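Local coordinates for protein iron transport multicopper oxidase FET3 (Saccharomyces cerevisiae, PDB 1ZPU) that oxidises ferrous to ferric iron with four copper ions and molecular oxygen for high-affinity iron uptake, and also oxidises cuprous copper, at residues 39-50 against 85-96. Residues are numbered along the deposited sequence; the frame is centred on the assembly and turned at random.
Sequences NKGDRVQIYLTN and PGSTMLYNFTVD. With NAG (2-acetamido-2-deoxy-beta-D-glucopyranose), chain K.
Arg43 and Asn92 both set CG opposite the backbone N (chi1 -178° and -170°), and a bend at chi3 brings the guanidinium of Arg43 toward Asn92 and its sugar. There NH1 of Arg43 donates to OD1 of Asn92 at 2.9 Å, from above the amide plane, the two flat groups standing almost perpendicular. ND2 of Asn92 carries the N-linked sugar, whose C5 lies over one face of the guanidinium, so Arg43 borders both the asparagine and its glycan. Gln45 runs alongside Asn92 and brings NE2 to 3.3 Å from the sugar C1. Further along the same face, Leu90 sets its CD1 over the centre of the Tyr47 ring, a CH-pi contact of 3.7 Å to the centroid, while CG2 of Thr88 meets the ring edge. Beyond them the hydroxyls OG1 of Thr49 and OG1 of Thr88 share a hydrogen bond of 3.1 Å. On the other face, CB of Val44 packs over the Phe93 ring toward its rim. Strands 43-49 and 88-94 form an antiparallel ladder, with paired backbone bonds at Val44-Phe93, Ile46-Tyr91 and Leu48-Met89. Past its ends, Gly41 N donates to Val95 O at 2.8 Å, and Gly86 N to Asn50 O. This is an edge pair of the first cupredoxin-like domain: strand 2-14 adds to the far side of 43-49, strand 117-123 of the facing sheet meets Val44, Phe93 and Val95, and helix 494-502 packs on Met89.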
loop_
_atom_site.group_PDB
_atom_site.type_symbol
_atom_site.label_atom_id
_atom_site.label_comp_id
_atom_site.label_asym_id
_atom_site.label_seq_id
_atom_site.Cartn_x
_atom_site.Cartn_y
_atom_site.Cartn_z
ATOM N N ASN A 39 -19.190 -9.297 4.792
ATOM C CA ASN A 39 -20.242 -8.365 4.437
ATOM C C ASN A 39 -20.095 -7.038 5.171
ATOM O O ASN A 39 -19.542 -6.990 6.272
ATOM C CB ASN A 39 -21.600 -8.968 4.768
ATOM C CG ASN A 39 -22.138 -9.835 3.652
ATOM O OD1 ASN A 39 -22.527 -9.339 2.591
ATOM N ND2 ASN A 39 -22.180 -11.139 3.889
ATOM N N LYS A 40 -20.599 -5.968 4.562
ATOM C CA LYS A 40 -20.626 -4.654 5.189
ATOM C C LYS A 40 -21.066 -4.789 6.645
ATOM O O LYS A 40 -22.086 -5.415 6.948
ATOM C CB LYS A 40 -21.581 -3.732 4.420
ATOM C CG LYS A 40 -21.620 -2.268 4.889
ATOM C CD LYS A 40 -20.340 -1.517 4.487
ATOM C CE LYS A 40 -20.500 0.014 4.568
ATOM N NZ LYS A 40 -21.719 0.563 3.874
ATOM N N GLY A 41 -20.276 -4.218 7.548
ATOM C CA GLY A 41 -20.620 -4.201 8.963
ATOM C C GLY A 41 -20.325 -5.470 9.747
ATOM O O GLY A 41 -20.692 -5.563 10.912
ATOM N N ASP A 42 -19.672 -6.451 9.125
ATOM C CA ASP A 42 -19.232 -7.647 9.851
ATOM C C ASP A 42 -18.045 -7.368 10.780
ATOM O O ASP A 42 -17.327 -6.375 10.615
ATOM C CB ASP A 42 -18.899 -8.792 8.885
ATOM C CG ASP A 42 -20.139 -9.519 8.380
ATOM O OD1 ASP A 42 -21.257 -9.195 8.833
ATOM O OD2 ASP A 42 -19.994 -10.430 7.533
ATOM N N ARG A 43 -17.867 -8.239 11.766
ATOM C CA ARG A 43 -16.720 -8.173 12.658
ATOM C C ARG A 43 -15.674 -9.193 12.216
ATOM O O ARG A 43 -15.996 -10.338 11.931
ATOM C CB ARG A 43 -17.140 -8.422 14.110
ATOM C CG ARG A 43 -15.993 -8.320 15.106
ATOM C CD ARG A 43 -16.458 -8.368 16.557
ATOM N NE ARG A 43 -17.264 -7.207 16.934
ATOM C CZ ARG A 43 -16.777 -6.005 17.230
ATOM N NH1 ARG A 43 -15.471 -5.784 17.199
ATOM N NH2 ARG A 43 -17.603 -5.022 17.565
ATOM N N VAL A 44 -14.422 -8.760 12.149
ATOM C CA VAL A 44 -13.311 -9.653 11.823
ATOM C C VAL A 44 -12.382 -9.748 13.021
ATOM O O VAL A 44 -11.894 -8.732 13.519
ATOM C CB VAL A 44 -12.506 -9.186 10.563
ATOM C CG1 VAL A 44 -11.385 -10.160 10.244
ATOM C CG2 VAL A 44 -13.412 -9.036 9.344
ATOM N N GLN A 45 -12.156 -10.973 13.479
ATOM C CA GLN A 45 -11.258 -11.240 14.602
ATOM C C GLN A 45 -10.131 -12.201 14.210
ATOM O O GLN A 45 -10.339 -13.408 14.131
ATOM C CB GLN A 45 -12.042 -11.799 15.782
ATOM C CG GLN A 45 -13.183 -10.902 16.248
ATOM C CD GLN A 45 -13.972 -11.509 17.398
ATOM O OE1 GLN A 45 -14.054 -12.723 17.529
ATOM N NE2 GLN A 45 -14.561 -10.665 18.229
ATOM N N ILE A 46 -8.940 -11.657 13.967
ATOM C CA ILE A 46 -7.789 -12.471 13.602
ATOM C C ILE A 46 -6.802 -12.601 14.759
ATOM O O ILE A 46 -6.280 -11.607 15.260
ATOM C CB ILE A 46 -7.072 -11.924 12.338
ATOM C CG1 ILE A 46 -8.087 -11.695 11.225
ATOM C CG2 ILE A 46 -5.999 -12.895 11.864
ATOM C CD1 ILE A 46 -7.598 -10.888 10.121
ATOM N N TYR A 47 -6.572 -13.839 15.187
ATOM C CA TYR A 47 -5.512 -14.150 16.127
ATOM C C TYR A 47 -4.259 -14.435 15.327
ATOM O O TYR A 47 -4.114 -15.523 14.767
ATOM C CB TYR A 47 -5.858 -15.394 16.945
ATOM C CG TYR A 47 -6.936 -15.160 17.958
ATOM C CD1 TYR A 47 -8.264 -15.484 17.677
ATOM C CD2 TYR A 47 -6.640 -14.613 19.207
ATOM C CE1 TYR A 47 -9.271 -15.265 18.622
ATOM C CE2 TYR A 47 -7.635 -14.396 20.142
ATOM C CZ TYR A 47 -8.949 -14.724 19.845
ATOM O OH TYR A 47 -9.942 -14.508 20.774
ATOM N N LEU A 48 -3.357 -13.462 15.254
ATOM C CA LEU A 48 -2.087 -13.679 14.565
ATOM C C LEU A 48 -1.035 -14.115 15.574
ATOM O O LEU A 48 -0.825 -13.459 16.596
ATOM C CB LEU A 48 -1.619 -12.426 13.830
ATOM C CG LEU A 48 -0.874 -12.550 12.498
ATOM C CD1 LEU A 48 -0.155 -11.249 12.203
ATOM C CD2 LEU A 48 0.106 -13.694 12.427
ATOM N N THR A 49 -0.389 -15.237 15.289
ATOM C CA THR A 49 0.683 -15.726 16.130
ATOM C C THR A 49 1.987 -15.722 15.364
ATOM O O THR A 49 2.098 -16.312 14.303
ATOM C CB THR A 49 0.407 -17.146 16.644
ATOM O OG1 THR A 49 -0.867 -17.170 17.290
ATOM C CG2 THR A 49 1.490 -17.583 17.634
ATOM N N ASN A 50 2.982 -15.058 15.928
ATOM C CA ASN A 50 4.320 -15.070 15.372
ATOM C C ASN A 50 5.024 -16.391 15.673
ATOM O O ASN A 50 5.476 -16.622 16.794
ATOM C CB ASN A 50 5.137 -13.902 15.938
ATOM C CG ASN A 50 6.454 -13.717 15.223
ATOM O OD1 ASN A 50 6.835 -14.534 14.388
ATOM N ND2 ASN A 50 7.151 -12.634 15.533
ATOM N N PRO A 85 8.350 -13.091 18.476
ATOM C CA PRO A 85 8.237 -14.543 18.339
ATOM C C PRO A 85 7.571 -15.193 19.548
ATOM O O PRO A 85 7.971 -14.938 20.684
ATOM C CB PRO A 85 9.693 -14.997 18.223
ATOM C CG PRO A 85 10.397 -13.842 17.621
ATOM C CD PRO A 85 9.704 -12.612 18.132
ATOM N N GLY A 86 6.554 -16.013 19.295
ATOM C CA GLY A 86 5.796 -16.689 20.342
ATOM C C GLY A 86 4.503 -15.990 20.723
ATOM O O GLY A 86 3.570 -16.630 21.215
ATOM N N SER A 87 4.447 -14.679 20.491
ATOM C CA SER A 87 3.304 -13.865 20.899
ATOM C C SER A 87 2.133 -13.908 19.913
ATOM O O SER A 87 2.295 -14.241 18.738
ATOM C CB SER A 87 3.740 -12.427 21.181
ATOM O OG SER A 87 4.563 -12.367 22.345
ATOM N N THR A 88 0.948 -13.586 20.422
ATOM C CA THR A 88 -0.287 -13.619 19.652
ATOM C C THR A 88 -1.002 -12.285 19.789
ATOM O O THR A 88 -1.404 -11.909 20.885
ATOM C CB THR A 88 -1.257 -14.716 20.178
ATOM O OG1 THR A 88 -0.628 -16.002 20.130
ATOM C CG2 THR A 88 -2.553 -14.746 19.359
ATOM N N MET A 89 -1.177 -11.576 18.682
ATOM C CA MET A 89 -1.982 -10.366 18.705
ATOM C C MET A 89 -3.373 -10.622 18.120
ATOM O O MET A 89 -3.518 -11.321 17.115
ATOM C CB MET A 89 -1.250 -9.205 18.021
ATOM C CG MET A 89 -2.140 -8.032 17.606
ATOM S SD MET A 89 -1.408 -6.379 17.666
ATOM C CE MET A 89 0.294 -6.686 17.271
ATOM N N LEU A 90 -4.391 -10.085 18.785
ATOM C CA LEU A 90 -5.749 -10.171 18.296
ATOM C C LEU A 90 -6.123 -8.885 17.586
ATOM O O LEU A 90 -6.119 -7.811 18.183
ATOM C CB LEU A 90 -6.724 -10.477 19.432
ATOM C CG LEU A 90 -8.222 -10.408 19.108
ATOM C CD1 LEU A 90 -8.647 -11.404 18.015
ATOM C CD2 LEU A 90 -9.021 -10.613 20.365
ATOM N N TYR A 91 -6.421 -9.008 16.298
ATOM C CA TYR A 91 -6.938 -7.906 15.503
ATOM C C TYR A 91 -8.459 -8.027 15.486
ATOM O O TYR A 91 -9.003 -8.973 14.929
ATOM C CB TYR A 91 -6.340 -7.940 14.083
ATOM C CG TYR A 91 -4.865 -7.575 14.034
ATOM C CD1 TYR A 91 -3.878 -8.559 14.018
ATOM C CD2 TYR A 91 -4.457 -6.242 14.018
ATOM C CE1 TYR A 91 -2.512 -8.225 13.985
ATOM C CE2 TYR A 91 -3.098 -5.893 13.979
ATOM C CZ TYR A 91 -2.129 -6.889 13.965
ATOM O OH TYR A 91 -0.788 -6.536 13.929
ATOM N N ASN A 92 -9.134 -7.071 16.115
ATOM C CA ASN A 92 -10.562 -7.155 16.357
ATOM C C ASN A 92 -11.198 -5.855 15.925
ATOM O O ASN A 92 -11.057 -4.839 16.595
ATOM C CB ASN A 92 -10.788 -7.395 17.847
ATOM C CG ASN A 92 -12.222 -7.744 18.195
ATOM O OD1 ASN A 92 -13.152 -7.528 17.404
ATOM N ND2 ASN A 92 -12.400 -8.310 19.395
ATOM N N PHE A 93 -11.885 -5.885 14.789
ATOM C CA PHE A 93 -12.432 -4.671 14.192
ATOM C C PHE A 93 -13.676 -4.945 13.369
ATOM O O PHE A 93 -13.884 -6.056 12.895
ATOM C CB PHE A 93 -11.378 -3.952 13.343
ATOM C CG PHE A 93 -10.877 -4.754 12.171
ATOM C CD1 PHE A 93 -11.452 -4.613 10.914
ATOM C CD2 PHE A 93 -9.816 -5.631 12.313
ATOM C CE1 PHE A 93 -10.982 -5.346 9.816
ATOM C CE2 PHE A 93 -9.346 -6.368 11.218
ATOM C CZ PHE A 93 -9.929 -6.224 9.971
ATOM N N THR A 94 -14.500 -3.917 13.206
ATOM C CA THR A 94 -15.684 -3.999 12.362
ATOM C C THR A 94 -15.382 -3.322 11.042
ATOM O O THR A 94 -14.326 -2.704 10.875
ATOM C CB THR A 94 -16.880 -3.306 12.990
ATOM O OG1 THR A 94 -16.518 -2.829 14.287
ATOM C CG2 THR A 94 -18.040 -4.263 13.116
ATOM N N VAL A 95 -16.311 -3.442 10.105
ATOM C CA VAL A 95 -16.099 -2.933 8.762
ATOM C C VAL A 95 -17.326 -2.106 8.327
ATOM O O VAL A 95 -18.062 -2.456 7.405
ATOM C CB VAL A 95 -15.680 -4.113 7.855
ATOM C CG1 VAL A 95 -16.467 -4.174 6.576
ATOM C CG2 VAL A 95 -14.182 -4.045 7.599
ATOM N N ASP A 96 -17.544 -1.001 9.033
ATOM C CA ASP A 96 -18.746 -0.198 8.844
ATOM C C ASP A 96 -18.606 0.872 7.769
ATOM O O ASP A 96 -19.610 1.400 7.292
ATOM C CB ASP A 96 -19.167 0.426 10.164
ATOM C CG ASP A 96 -19.712 -0.605 11.141
ATOM O OD1 ASP A 96 -20.894 -1.025 10.997
ATOM O OD2 ASP A 96 -18.950 -0.990 12.058
HETATM C C1 NAG K . -13.649 -8.030 20.054
HETATM C C2 NAG K . -13.626 -8.447 21.528
HETATM C C3 NAG K . -15.040 -8.376 22.085
HETATM C C4 NAG K . -15.581 -6.965 21.895
HETATM C C5 NAG K . -15.303 -6.378 20.506
HETATM C C6 NAG K . -15.494 -4.861 20.524
HETATM C C7 NAG K . -13.270 -10.948 21.595
HETATM C C8 NAG K . -14.479 -11.544 22.279
HETATM N N2 NAG K . -12.929 -9.690 21.862
HETATM O O3 NAG K . -15.021 -8.660 23.473
HETATM O O4 NAG K . -16.966 -6.978 22.157
HETATM O O5 NAG K . -13.987 -6.657 20.044
HETATM O O6 NAG K . -15.024 -4.324 21.745
HETATM O O7 NAG K . -12.595 -11.633 20.836
#